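Local coordinates for putative uncharacterized protein (Coprinopsis cinerea, PDB 3W9A) that probably hydrolyses beta-linked glucans, being the catalytic domain of a family 131 glycoside hydrolase built as a beta-jelly roll, at residues 42-47 / 79-84; 53-58 / 216-221; 98-103 / 115-120; 145-150 / 172-177. All blocks are in the same frame, centred on the assembly; numbering follows the deposited sequence.

Contact 1: 42-47 / 79-84; sequences RYLNLD and TELIPQ
Leu-44 meets Leu-81 and Thr-79 in the interior of the beta-jelly roll, where strand 44-47 of one antiparallel sheet faces strand 77-83 of the other. The two leucines meet end on, Leu-44 CD1 lying 3.9 Å from Leu-81 CD2. Leu-44 divides its two methyls between partners: CD2 turns to the threonine, and the side chains of Leu-44 and Thr-79 run antiparallel alongside each other, with Leu-44 CD2 and Thr-79 CG2 3.7 Å apart. Thr-79 has its own division of labour. A chi1 of -67° sets OG1 beside the backbone N and sends CG2 the other way, into the apolar layer, where Thr-79 CG2 also touches Tyr-43, at 3.7 Å from the backbone Tyr-43 O and 3.8 Å from Tyr-43 CB. Its hydroxyl goes to the backbone oxygen of Thr-65 on strand 61-66, so this buried polar atom is satisfied by the sheet to which strand 44-47 belongs. Phe-18 and Trp-32 close round the leucine pair. Tyr-43 brings its CB to the threonine while the far end of the ring points elsewhere, its hydroxyl bonded to Thr-69 OG1 and Gly-38 N. One face of that ring is covered by its neighbour in sequence: Arg-42 CB sits over the ring centre, 4.0 Å above the plane of Tyr-43.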
loop_
_atom_site.group_PDB
_atom_site.type_symbol
_atom_site.label_atom_id
_atom_site.label_comp_id
_atom_site.label_asym_id
_atom_site.label_seq_id
_atom_site.Cartn_x
_atom_site.Cartn_y
_atom_site.Cartn_z
ATOM N N ARG A 42 -3.587 11.271 14.344
ATOM C CA ARG A 42 -2.174 11.616 14.132
ATOM C C ARG A 42 -1.551 10.793 12.973
ATOM O O ARG A 42 -0.577 11.228 12.345
ATOM C CB ARG A 42 -1.382 11.382 15.412
ATOM C CG ARG A 42 0.031 11.937 15.387
ATOM C CD ARG A 42 0.774 11.622 16.671
ATOM N NE ARG A 42 0.112 12.199 17.831
ATOM C CZ ARG A 42 0.477 11.973 19.090
ATOM N NH1 ARG A 42 1.491 11.167 19.361
ATOM N NH2 ARG A 42 -0.185 12.553 20.085
ATOM N N TYR A 43 -2.130 9.624 12.683
ATOM C CA TYR A 43 -1.531 8.666 11.742
ATOM C C TYR A 43 -2.358 8.360 10.491
ATOM O O TYR A 43 -1.804 8.062 9.429
ATOM C CB TYR A 43 -1.258 7.358 12.473
ATOM C CG TYR A 43 -0.569 7.526 13.805
ATOM C CD1 TYR A 43 0.704 8.118 13.891
ATOM C CD2 TYR A 43 -1.176 7.104 14.964
ATOM C CE1 TYR A 43 1.335 8.271 15.110
ATOM C CE2 TYR A 43 -0.564 7.265 16.185
ATOM C CZ TYR A 43 0.680 7.857 16.257
ATOM O OH TYR A 43 1.271 7.983 17.485
ATOM N N LEU A 44 -3.676 8.413 10.623
ATOM C CA LEU A 44 -4.577 8.077 9.525
ATOM C C LEU A 44 -5.617 9.159 9.323
ATOM O O LEU A 44 -6.345 9.506 10.244
ATOM C CB LEU A 44 -5.261 6.725 9.785
ATOM C CG LEU A 44 -4.337 5.506 9.870
ATOM C CD1 LEU A 44 -5.122 4.284 10.316
ATOM C CD2 LEU A 44 -3.592 5.222 8.551
ATOM N N ASN A 45 -5.668 9.703 8.111
ATOM C CA ASN A 45 -6.661 10.699 7.762
ATOM C C ASN A 45 -7.250 10.435 6.389
ATOM O O ASN A 45 -6.591 9.884 5.507
ATOM C CB ASN A 45 -6.065 12.106 7.829
ATOM C CG ASN A 45 -5.678 12.487 9.228
ATOM O OD1 ASN A 45 -4.514 12.337 9.633
ATOM N ND2 ASN A 45 -6.665 12.896 10.016
ATOM N N LEU A 46 -8.495 10.862 6.220
ATOM C CA LEU A 46 -9.304 10.555 5.052
ATOM C C LEU A 46 -9.854 11.836 4.437
ATOM O O LEU A 46 -10.267 12.741 5.164
ATOM C CB LEU A 46 -10.453 9.651 5.481
ATOM C CG LEU A 46 -10.046 8.319 6.133
ATOM C CD1 LEU A 46 -10.921 7.980 7.338
ATOM C CD2 LEU A 46 -10.065 7.201 5.108
ATOM N N ASP A 47 -9.856 11.913 3.096
ATOM C CA ASP A 47 -10.258 13.127 2.380
ATOM C C ASP A 47 -10.424 12.844 0.889
ATOM O O ASP A 47 -9.678 12.040 0.318
ATOM C CB ASP A 47 -9.201 14.231 2.575
ATOM C CG ASP A 47 -9.705 15.620 2.227
ATOM O OD1 ASP A 47 -9.480 16.086 1.076
ATOM O OD2 ASP A 47 -10.333 16.241 3.107
ATOM N N THR A 79 3.206 3.049 10.444
ATOM C CA THR A 79 1.758 3.273 10.418
ATOM C C THR A 79 1.232 2.354 9.357
ATOM O O THR A 79 1.430 2.618 8.178
ATOM C CB THR A 79 1.402 4.707 10.041
ATOM O OG1 THR A 79 1.836 5.596 11.078
ATOM C CG2 THR A 79 -0.104 4.852 9.845
ATOM N N GLU A 80 0.613 1.250 9.765
ATOM C CA GLU A 80 0.277 0.172 8.831
ATOM C C GLU A 80 -1.070 -0.445 9.194
ATOM O O GLU A 80 -1.317 -0.771 10.350
ATOM C CB GLU A 80 1.371 -0.906 8.843
ATOM C CG GLU A 80 2.717 -0.332 9.238
ATOM C CD GLU A 80 3.861 -1.313 9.281
ATOM O OE1 GLU A 80 3.653 -2.536 9.229
ATOM O OE2 GLU A 80 5.007 -0.825 9.365
ATOM N N LEU A 81 -1.929 -0.596 8.202
ATOM C CA LEU A 81 -3.149 -1.394 8.353
ATOM C C LEU A 81 -2.928 -2.747 7.721
ATOM O O LEU A 81 -2.017 -2.908 6.907
ATOM C CB LEU A 81 -4.309 -0.691 7.649
ATOM C CG LEU A 81 -4.707 0.672 8.217
ATOM C CD1 LEU A 81 -5.233 1.578 7.110
ATOM C CD2 LEU A 81 -5.733 0.528 9.336
ATOM N N ILE A 82 -3.765 -3.709 8.085
ATOM C CA ILE A 82 -3.714 -5.053 7.525
ATOM C C ILE A 82 -5.118 -5.438 7.078
ATOM O O ILE A 82 -6.093 -5.076 7.728
ATOM C CB ILE A 82 -3.270 -6.105 8.556
ATOM C CG1 ILE A 82 -1.986 -5.683 9.293
ATOM C CG2 ILE A 82 -3.133 -7.485 7.919
ATOM C CD1 ILE A 82 -0.724 -5.770 8.471
ATOM N N PRO A 83 -5.235 -6.124 5.939
ATOM C CA PRO A 83 -6.571 -6.550 5.549
ATOM C C PRO A 83 -7.214 -7.425 6.603
ATOM O O PRO A 83 -6.554 -8.296 7.163
ATOM C CB PRO A 83 -6.321 -7.361 4.280
ATOM C CG PRO A 83 -5.101 -6.739 3.694
ATOM C CD PRO A 83 -4.246 -6.409 4.892
ATOM N N GLN A 84 -8.486 -7.163 6.875
ATOM C CA GLN A 84 -9.313 -8.037 7.694
ATOM C C GLN A 84 -10.230 -8.808 6.760
ATOM O O GLN A 84 -11.055 -8.201 6.074
ATOM C CB GLN A 84 -10.157 -7.217 8.669
ATOM C CG GLN A 84 -11.135 -8.042 9.517
ATOM C CD GLN A 84 -10.418 -8.917 10.527
ATOM O OE1 GLN A 84 -9.714 -8.429 11.404
ATOM N NE2 GLN A 84 -10.651 -10.212 10.446
#

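Contact 2: 53-58 / 216-221; sequences PAITSE and YVSGVY
Ile-55 touches strand 213-224 with the end of its side chain alone: CD1 rests 3.7 Å from Gly-219 CA and 3.8 Å from Ser-218 OG. Gly-219 presents bare backbone to this methyl, and its positive phi (61°) is a conformation glycine adopts readily. A water-mediated link runs beside it. Two waters lie between Glu-58 and the strand. Water 2 stands 2.6 Å from Glu-58 OE2 and accepts the backbone N-H of Gly-219 at 3.0 Å; water 1 accepts Val-220 N at 2.8 Å, and its link to Glu-58 OE2 is weak. Both residues belong to one turn: Ile-55 is the centre of an inverse gamma turn and opens a type I beta turn closed by Glu-58 N to Ile-55 O. Further out, Ser-8 OG and Phe-9 N hold the carboxylate of Glu-58, and Asn-52 N bonds to Ser-218 OG, tying the chain just before Pro-53 to the same strand of the jelly roll. Residues 53-58 thus meet the strand through one methyl and through water, so the consecutive amides of Gly-219 and Val-220 are satisfied by two waters placed between the carboxylate and the strand.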
loop_
_atom_site.group_PDB
_atom_site.type_symbol
_atom_site.label_atom_id
_atom_site.label_comp_id
_atom_site.label_asym_id
_atom_site.label_seq_id
_atom_site.Cartn_x
_atom_site.Cartn_y
_atom_site.Cartn_z
ATOM N N PRO A 53 -7.757 10.820 -8.398
ATOM C CA PRO A 53 -9.032 11.285 -8.954
ATOM C C PRO A 53 -9.602 10.405 -10.084
ATOM O O PRO A 53 -10.805 10.393 -10.283
ATOM C CB PRO A 53 -8.702 12.705 -9.455
ATOM C CG PRO A 53 -7.234 12.702 -9.677
ATOM C CD PRO A 53 -6.656 11.781 -8.656
ATOM N N ALA A 54 -8.758 9.665 -10.799
ATOM C CA ALA A 54 -9.259 8.729 -11.822
ATOM C C ALA A 54 -10.027 7.519 -11.263
ATOM O O ALA A 54 -10.665 6.803 -12.030
ATOM C CB ALA A 54 -8.115 8.239 -12.714
ATOM N N ILE A 55 -9.939 7.270 -9.950
ATOM C CA ILE A 55 -10.597 6.114 -9.321
ATOM C C ILE A 55 -11.976 6.561 -8.904
ATOM O O ILE A 55 -12.217 6.921 -7.743
ATOM C CB ILE A 55 -9.812 5.573 -8.108
ATOM C CG1 ILE A 55 -8.428 5.133 -8.564
ATOM C CG2 ILE A 55 -10.543 4.391 -7.466
ATOM C CD1 ILE A 55 -7.551 4.619 -7.441
ATOM N N THR A 56 -12.876 6.543 -9.882
ATOM C CA THR A 56 -14.184 7.157 -9.741
ATOM C C THR A 56 -15.100 6.439 -8.740
ATOM O O THR A 56 -15.979 7.066 -8.155
ATOM C CB THR A 56 -14.841 7.272 -11.119
ATOM O OG1 THR A 56 -14.623 6.059 -11.846
ATOM C CG2 THR A 56 -14.184 8.410 -11.904
ATOM N N SER A 57 -14.882 5.141 -8.527
ATOM C CA SER A 57 -15.722 4.352 -7.602
ATOM C C SER A 57 -15.410 4.598 -6.119
ATOM O O SER A 57 -16.095 4.080 -5.245
ATOM C CB SER A 57 -15.568 2.861 -7.914
ATOM O OG SER A 57 -14.249 2.432 -7.614
ATOM N N GLU A 58 -14.369 5.381 -5.848
ATOM C CA GLU A 58 -13.941 5.709 -4.487
ATOM C C GLU A 58 -14.293 7.158 -4.098
ATOM O O GLU A 58 -14.067 8.078 -4.864
ATOM C CB GLU A 58 -12.416 5.506 -4.382
ATOM C CG GLU A 58 -11.996 4.061 -4.217
ATOM C CD GLU A 58 -12.434 3.509 -2.874
ATOM O OE1 GLU A 58 -13.473 2.793 -2.833
ATOM O OE2 GLU A 58 -11.769 3.832 -1.859
ATOM N N TYR A 216 0.138 8.953 0.539
ATOM C CA TYR A 216 -1.273 8.838 0.205
ATOM C C TYR A 216 -1.541 7.527 -0.510
ATOM O O TYR A 216 -0.772 7.100 -1.379
ATOM C CB TYR A 216 -1.734 10.021 -0.636
ATOM C CG TYR A 216 -1.513 11.382 0.014
ATOM C CD1 TYR A 216 -2.580 12.131 0.497
ATOM C CD2 TYR A 216 -0.231 11.927 0.129
ATOM C CE1 TYR A 216 -2.393 13.381 1.060
ATOM C CE2 TYR A 216 -0.036 13.166 0.715
ATOM C CZ TYR A 216 -1.115 13.885 1.170
ATOM O OH TYR A 216 -0.918 15.115 1.747
ATOM N N VAL A 217 -2.633 6.880 -0.128
ATOM C CA VAL A 217 -2.956 5.538 -0.633
ATOM C C VAL A 217 -4.415 5.524 -1.046
ATOM O O VAL A 217 -5.264 6.003 -0.295
ATOM C CB VAL A 217 -2.757 4.467 0.459
ATOM C CG1 VAL A 217 -3.198 3.090 -0.030
ATOM C CG2 VAL A 217 -1.321 4.444 0.937
ATOM N N SER A 218 -4.722 4.994 -2.226
ATOM C CA SER A 218 -6.121 4.810 -2.614
ATOM C C SER A 218 -6.312 3.620 -3.541
ATOM O O SER A 218 -5.350 3.069 -4.069
ATOM C CB SER A 218 -6.650 6.072 -3.279
ATOM O OG SER A 218 -5.965 6.298 -4.485
ATOM N N GLY A 219 -7.569 3.229 -3.720
ATOM C CA GLY A 219 -7.916 2.153 -4.641
ATOM C C GLY A 219 -7.290 0.818 -4.268
ATOM O O GLY A 219 -6.687 0.145 -5.110
ATOM N N VAL A 220 -7.436 0.442 -2.999
ATOM C CA VAL A 220 -6.818 -0.776 -2.490
ATOM C C VAL A 220 -7.806 -1.932 -2.567
ATOM O O VAL A 220 -8.906 -1.835 -2.029
ATOM C CB VAL A 220 -6.346 -0.598 -1.034
ATOM C CG1 VAL A 220 -5.594 -1.842 -0.568
ATOM C CG2 VAL A 220 -5.454 0.631 -0.912
ATOM N N TYR A 221 -7.411 -3.017 -3.230
ATOM C CA TYR A 221 -8.221 -4.254 -3.261
ATOM C C TYR A 221 -7.416 -5.435 -3.783
ATOM O O TYR A 221 -6.296 -5.270 -4.289
ATOM C CB TYR A 221 -9.507 -4.076 -4.086
ATOM C CG TYR A 221 -9.344 -3.927 -5.605
ATOM C CD1 TYR A 221 -9.003 -2.706 -6.171
ATOM C CD2 TYR A 221 -9.556 -5.017 -6.464
ATOM C CE1 TYR A 221 -8.855 -2.560 -7.552
ATOM C CE2 TYR A 221 -9.419 -4.877 -7.847
ATOM C CZ TYR A 221 -9.073 -3.650 -8.379
ATOM O OH TYR A 221 -8.937 -3.517 -9.736
HETATM O O HOH W 1 -8.997 1.875 -1.238
HETATM O O HOH W 2 -9.401 4.892 -2.103
#

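Contact 3: 98-103 / 115-120; sequences FSIKRT and QVMFFE
Selenomethionine Met-117 curls over one face of the Phe-98 ring like a hook. Its chain is bent at its last two torsions (chi2 -58°, chi3 -48°), which brings CG and the terminal methyl down on the same aromatic surface. Met-117 CG lies toward the rim, 3.5 Å from Phe-98 CE1, in a CH-pi contact; Met-117 CE comes to 3.8 Å from Phe-98 CG; and Met-117 SE arches above the face, 4.7 Å from the ring centroid, a Met-aromatic contact at some distance. The ring and the hook belong to the two facing sheets of the jelly roll, strand 93-101 and strand 114-119, and Met-117 sits at the corner where the latter turns (phi 55°). Next to the hook, a second bump meets its counterpart: Ile-100 CD1 lies against Val-116 CG1 at 3.6 Å, their side chains crossing at a slant, with Trp-215 packed against both. Tyr-161 meets the Phe-98 ring edge-to-face, and its hydroxyl bonds to the backbone oxygen of Met-117.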
loop_
_atom_site.group_PDB
_atom_site.type_symbol
_atom_site.label_atom_id
_atom_site.label_comp_id
_atom_site.label_asym_id
_atom_site.label_seq_id
_atom_site.Cartn_x
_atom_site.Cartn_y
_atom_site.Cartn_z
ATOM N N PHE A 98 -3.236 -1.273 -5.566
ATOM C CA PHE A 98 -3.233 -0.030 -4.811
ATOM C C PHE A 98 -2.643 1.067 -5.672
ATOM O O PHE A 98 -1.961 0.794 -6.680
ATOM C CB PHE A 98 -2.415 -0.140 -3.518
ATOM C CG PHE A 98 -0.979 -0.517 -3.736
ATOM C CD1 PHE A 98 0.017 0.457 -3.760
ATOM C CD2 PHE A 98 -0.622 -1.847 -3.925
ATOM C CE1 PHE A 98 1.332 0.113 -3.987
ATOM C CE2 PHE A 98 0.699 -2.195 -4.155
ATOM C CZ PHE A 98 1.674 -1.214 -4.176
ATOM N N SER A 99 -2.896 2.302 -5.248
ATOM C CA SER A 99 -2.295 3.496 -5.826
ATOM C C SER A 99 -1.694 4.327 -4.715
ATOM O O SER A 99 -2.312 4.512 -3.668
ATOM C CB SER A 99 -3.340 4.359 -6.559
ATOM O OG SER A 99 -4.070 3.599 -7.513
ATOM N N ILE A 100 -0.520 4.875 -4.979
ATOM C CA ILE A 100 0.218 5.606 -3.991
ATOM C C ILE A 100 0.795 6.913 -4.572
ATOM O O ILE A 100 1.090 7.023 -5.775
ATOM C CB ILE A 100 1.292 4.673 -3.389
ATOM C CG1 ILE A 100 1.961 5.295 -2.169
ATOM C CG2 ILE A 100 2.349 4.296 -4.407
ATOM C CD1 ILE A 100 2.598 4.269 -1.253
ATOM N N LYS A 101 0.904 7.924 -3.721
ATOM C CA LYS A 101 1.616 9.143 -4.090
ATOM C C LYS A 101 2.158 9.868 -2.886
ATOM O O LYS A 101 1.803 9.569 -1.730
ATOM C CB LYS A 101 0.716 10.109 -4.853
ATOM C CG LYS A 101 -0.277 10.866 -3.979
ATOM C CD LYS A 101 -0.605 12.235 -4.548
ATOM C CE LYS A 101 -1.488 13.011 -3.598
ATOM N NZ LYS A 101 -1.945 14.280 -4.220
ATOM N N ARG A 102 3.005 10.849 -3.186
ATOM C CA ARG A 102 3.470 11.821 -2.204
ATOM C C ARG A 102 3.159 13.216 -2.712
ATOM O O ARG A 102 2.805 13.385 -3.879
ATOM C CB ARG A 102 4.972 11.669 -1.969
ATOM C CG ARG A 102 5.854 11.963 -3.175
ATOM C CD ARG A 102 7.261 12.255 -2.691
ATOM N NE ARG A 102 8.093 12.880 -3.696
ATOM C CZ ARG A 102 8.395 14.180 -3.743
ATOM N NH1 ARG A 102 7.900 15.042 -2.861
ATOM N NH2 ARG A 102 9.205 14.622 -4.699
ATOM N N THR A 103 3.278 14.208 -1.836
ATOM C CA THR A 103 3.235 15.615 -2.254
ATOM C C THR A 103 4.555 16.261 -1.876
ATOM O O THR A 103 5.514 15.577 -1.501
ATOM C CB THR A 103 2.055 16.378 -1.610
ATOM O OG1 THR A 103 2.243 16.510 -0.190
ATOM C CG2 THR A 103 0.731 15.671 -1.890
ATOM N N GLN A 115 10.023 1.004 3.767
ATOM C CA GLN A 115 9.384 -0.172 3.191
ATOM C C GLN A 115 7.891 0.098 3.191
ATOM O O GLN A 115 7.313 0.489 4.218
ATOM C CB GLN A 115 9.703 -1.417 4.012
ATOM C CG GLN A 115 11.154 -1.862 3.925
ATOM C CD GLN A 115 11.682 -2.447 5.215
ATOM O OE1 GLN A 115 10.940 -3.055 5.981
ATOM N NE2 GLN A 115 12.974 -2.251 5.478
ATOM N N VAL A 116 7.271 -0.074 2.036
ATOM C CA VAL A 116 5.898 0.337 1.852
ATOM C C VAL A 116 5.137 -0.731 1.109
ATOM O O VAL A 116 5.669 -1.336 0.185
ATOM C CB VAL A 116 5.835 1.638 1.061
ATOM C CG1 VAL A 116 4.436 2.200 1.097
ATOM C CG2 VAL A 116 6.839 2.661 1.625
HETATM N N MSE A 117 3.891 -0.958 1.514
HETATM C CA MSE A 117 3.023 -1.934 0.852
HETATM C C MSE A 117 3.707 -3.289 0.802
HETATM O O MSE A 117 3.860 -3.893 -0.245
HETATM C CB MSE A 117 2.610 -1.403 -0.531
HETATM C CG MSE A 117 2.020 0.019 -0.557
HETATM SE SE MSE A 117 0.409 0.253 0.592
HETATM C CE MSE A 117 -0.562 -1.348 -0.040
ATOM N N PHE A 118 4.094 -3.780 1.974
ATOM C CA PHE A 118 4.939 -4.962 2.095
ATOM C C PHE A 118 4.242 -6.095 2.814
ATOM O O PHE A 118 3.460 -5.866 3.741
ATOM C CB PHE A 118 6.251 -4.645 2.838
ATOM C CG PHE A 118 6.083 -4.081 4.234
ATOM C CD1 PHE A 118 6.032 -4.909 5.350
ATOM C CD2 PHE A 118 6.070 -2.708 4.441
ATOM C CE1 PHE A 118 5.910 -4.367 6.635
ATOM C CE2 PHE A 118 5.946 -2.167 5.716
ATOM C CZ PHE A 118 5.884 -2.990 6.814
ATOM N N PHE A 119 4.555 -7.317 2.393
ATOM C CA PHE A 119 4.213 -8.494 3.179
ATOM C C PHE A 119 5.197 -8.608 4.322
ATOM O O PHE A 119 6.323 -8.118 4.214
ATOM C CB PHE A 119 4.271 -9.758 2.328
ATOM C CG PHE A 119 3.161 -9.863 1.346
ATOM C CD1 PHE A 119 1.973 -10.468 1.686
ATOM C CD2 PHE A 119 3.311 -9.354 0.075
ATOM C CE1 PHE A 119 0.945 -10.560 0.784
ATOM C CE2 PHE A 119 2.299 -9.456 -0.851
ATOM C CZ PHE A 119 1.112 -10.062 -0.499
ATOM N N GLU A 120 4.780 -9.277 5.403
ATOM C CA GLU A 120 5.635 -9.484 6.588
ATOM C C GLU A 120 7.019 -10.025 6.216
ATOM O O GLU A 120 8.043 -9.541 6.724
ATOM C CB GLU A 120 4.942 -10.416 7.586
ATOM C CG GLU A 120 5.747 -10.779 8.823
ATOM C CD GLU A 120 5.971 -9.625 9.780
ATOM O OE1 GLU A 120 5.459 -8.504 9.604
ATOM O OE2 GLU A 120 6.674 -9.850 10.767
#

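Contact 4: 145-150 / 172-177; sequences ERWSTP and LWASTN
At Trp-147, strand 144-150 passes strand 169-176 across the sandwich with the CA atoms of Trp-147 and Leu-172 8.6 Å apart, too far for backbone pairing, so side chains alone bridge the two sheets of the jelly roll. Trp-147 also forms, with Arg-146, a classic beta bulge opposite Trp-139 of the neighbouring strand. Its indole extends toward the other sheet with CG anti to the backbone N (chi1 179°). Leu-172 meets it at about a right angle and places one methyl over a face: Leu-172 CD2 is 3.9 Å from Trp-147 CD2 and 4.2 Å from the centroid of the five-membered ring, 25° off the ring normal, a CH-pi contact. The opposite face of the indole is approached by the backbone N of Thr-149, set toward the rim. Farther along the ring, Ala-174 CB comes obliquely to 4.1 Å from Trp-147 CZ2, so successive inward-facing residues of strand 169-176 both touch the indole. Phe-159, its ring plane nearly perpendicular to the indole, together with Val-184 and Val-185, adds to this apolar cluster. The chemistry is that of dispersion with one CH-pi component: the contact joins the sheets through the shape of an aromatic plate against methyl groups, without charge or polar pairing between the two segments.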
loop_
_atom_site.group_PDB
_atom_site.type_symbol
_atom_site.label_atom_id
_atom_site.label_comp_id
_atom_site.label_asym_id
_atom_site.label_seq_id
_atom_site.Cartn_x
_atom_site.Cartn_y
_atom_site.Cartn_z
ATOM N N GLU A 145 15.509 -5.515 -6.196
ATOM C CA GLU A 145 14.809 -4.486 -6.981
ATOM C C GLU A 145 14.653 -4.934 -8.423
ATOM O O GLU A 145 15.638 -5.305 -9.063
ATOM C CB GLU A 145 15.565 -3.144 -6.966
ATOM C CG GLU A 145 14.784 -1.998 -7.607
ATOM C CD GLU A 145 15.528 -0.672 -7.579
ATOM O OE1 GLU A 145 16.585 -0.551 -8.222
ATOM O OE2 GLU A 145 15.046 0.263 -6.915
ATOM N N ARG A 146 13.428 -4.894 -8.932
ATOM C CA ARG A 146 13.148 -5.248 -10.320
ATOM C C ARG A 146 12.682 -4.054 -11.147
ATOM O O ARG A 146 12.610 -4.134 -12.369
ATOM C CB ARG A 146 12.070 -6.342 -10.395
ATOM C CG ARG A 146 12.199 -7.456 -9.379
ATOM C CD ARG A 146 13.539 -8.150 -9.474
ATOM N NE ARG A 146 13.662 -9.195 -8.457
ATOM C CZ ARG A 146 14.012 -10.461 -8.692
ATOM N NH1 ARG A 146 14.321 -10.876 -9.915
ATOM N NH2 ARG A 146 14.093 -11.310 -7.682
ATOM N N TRP A 147 12.356 -2.945 -10.494
ATOM C CA TRP A 147 11.719 -1.833 -11.180
ATOM C C TRP A 147 11.783 -0.613 -10.287
ATOM O O TRP A 147 11.742 -0.735 -9.063
ATOM C CB TRP A 147 10.272 -2.224 -11.468
ATOM C CG TRP A 147 9.413 -1.210 -12.159
ATOM C CD1 TRP A 147 9.093 -1.185 -13.477
ATOM C CD2 TRP A 147 8.703 -0.119 -11.555
ATOM N NE1 TRP A 147 8.258 -0.136 -13.742
ATOM C CE2 TRP A 147 8.007 0.539 -12.578
ATOM C CE3 TRP A 147 8.616 0.380 -10.256
ATOM C CZ2 TRP A 147 7.221 1.659 -12.347
ATOM C CZ3 TRP A 147 7.839 1.502 -10.029
ATOM C CH2 TRP A 147 7.145 2.122 -11.066
ATOM N N SER A 148 11.871 0.565 -10.887
ATOM C CA SER A 148 11.873 1.788 -10.112
ATOM C C SER A 148 11.552 2.957 -11.004
ATOM O O SER A 148 11.635 2.864 -12.232
ATOM C CB SER A 148 13.216 1.988 -9.359
ATOM O OG SER A 148 14.259 2.432 -10.208
ATOM N N THR A 149 11.142 4.053 -10.391
ATOM C CA THR A 149 10.718 5.215 -11.140
ATOM C C THR A 149 10.894 6.420 -10.230
ATOM O O THR A 149 10.694 6.310 -9.011
ATOM C CB THR A 149 9.263 5.058 -11.658
ATOM O OG1 THR A 149 9.018 5.968 -12.734
ATOM C CG2 THR A 149 8.237 5.304 -10.569
ATOM N N PRO A 150 11.338 7.558 -10.792
ATOM C CA PRO A 150 11.395 8.740 -9.955
ATOM C C PRO A 150 10.081 8.986 -9.209
ATOM O O PRO A 150 9.022 8.988 -9.813
ATOM C CB PRO A 150 11.678 9.843 -10.969
ATOM C CG PRO A 150 12.591 9.169 -11.952
ATOM C CD PRO A 150 12.070 7.755 -12.062
ATOM N N LEU A 172 4.766 -7.592 -11.613
ATOM C CA LEU A 172 4.299 -6.251 -11.295
ATOM C C LEU A 172 3.553 -5.608 -12.471
ATOM O O LEU A 172 4.050 -5.607 -13.619
ATOM C CB LEU A 172 5.481 -5.374 -10.899
ATOM C CG LEU A 172 5.125 -3.949 -10.490
ATOM C CD1 LEU A 172 4.414 -3.969 -9.137
ATOM C CD2 LEU A 172 6.368 -3.057 -10.471
ATOM N N TRP A 173 2.362 -5.082 -12.187
ATOM C CA TRP A 173 1.651 -4.221 -13.127
ATOM C C TRP A 173 1.784 -2.777 -12.617
ATOM O O TRP A 173 1.748 -2.532 -11.411
ATOM C CB TRP A 173 0.189 -4.628 -13.275
ATOM C CG TRP A 173 -0.005 -6.013 -13.817
ATOM C CD1 TRP A 173 0.299 -7.178 -13.190
ATOM C CD2 TRP A 173 -0.555 -6.375 -15.090
ATOM N NE1 TRP A 173 -0.021 -8.252 -13.992
ATOM C CE2 TRP A 173 -0.568 -7.787 -15.156
ATOM C CE3 TRP A 173 -1.069 -5.644 -16.172
ATOM C CZ2 TRP A 173 -1.033 -8.488 -16.278
ATOM C CZ3 TRP A 173 -1.540 -6.339 -17.284
ATOM C CH2 TRP A 173 -1.510 -7.753 -17.329
ATOM N N ALA A 174 1.949 -1.826 -13.523
ATOM C CA ALA A 174 2.124 -0.424 -13.136
ATOM C C ALA A 174 1.639 0.553 -14.203
ATOM O O ALA A 174 1.560 0.231 -15.392
ATOM C CB ALA A 174 3.580 -0.136 -12.784
ATOM N N SER A 175 1.260 1.732 -13.735
ATOM C CA SER A 175 0.937 2.872 -14.577
ATOM C C SER A 175 0.850 4.092 -13.670
ATOM O O SER A 175 0.937 3.954 -12.434
ATOM C CB SER A 175 -0.392 2.667 -15.293
ATOM O OG SER A 175 -1.482 2.888 -14.421
ATOM N N THR A 176 0.684 5.273 -14.274
ATOM C CA THR A 176 0.443 6.505 -13.519
ATOM C C THR A 176 -0.965 7.066 -13.767
ATOM O O THR A 176 -1.599 6.799 -14.787
ATOM C CB THR A 176 1.479 7.608 -13.845
ATOM O OG1 THR A 176 1.426 7.919 -15.236
ATOM C CG2 THR A 176 2.897 7.150 -13.499
ATOM N N ASN A 177 -1.438 7.828 -12.795
ATOM C CA ASN A 177 -2.688 8.574 -12.876
ATOM C C ASN A 177 -3.852 7.747 -13.402
ATOM O O ASN A 177 -4.206 6.773 -12.754
ATOM C CB ASN A 177 -2.448 9.881 -13.632
ATOM C CG ASN A 177 -1.337 10.711 -12.994
ATOM O OD1 ASN A 177 -1.243 10.818 -11.764
ATOM N ND2 ASN A 177 -0.480 11.289 -13.825
#

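In the fold
Contacts 1, 3 and 4 each join the two facing sheets of the jelly roll mainly by side chains, without hydrogen bonds between their segments. The touching residues of contacts 1 and 3 are all buried, while contacts 2 and 4 each include a partly exposed one, Gly-219 and Trp-147. Contact 3 is the most central, about 4 Å from its centre to the chain centre; contacts 1 and 4 lie on opposite sides of the latter. Their chemistry differs: aliphatic methyls in contact 1, selenium and carbon over a phenyl ring in contact 3, a leucine methyl over an indole face in contact 4. Contact 2 lays a water-lined loop on a sheet and adjoins contact 3, strands 213-224 and 93-101 being neighbours.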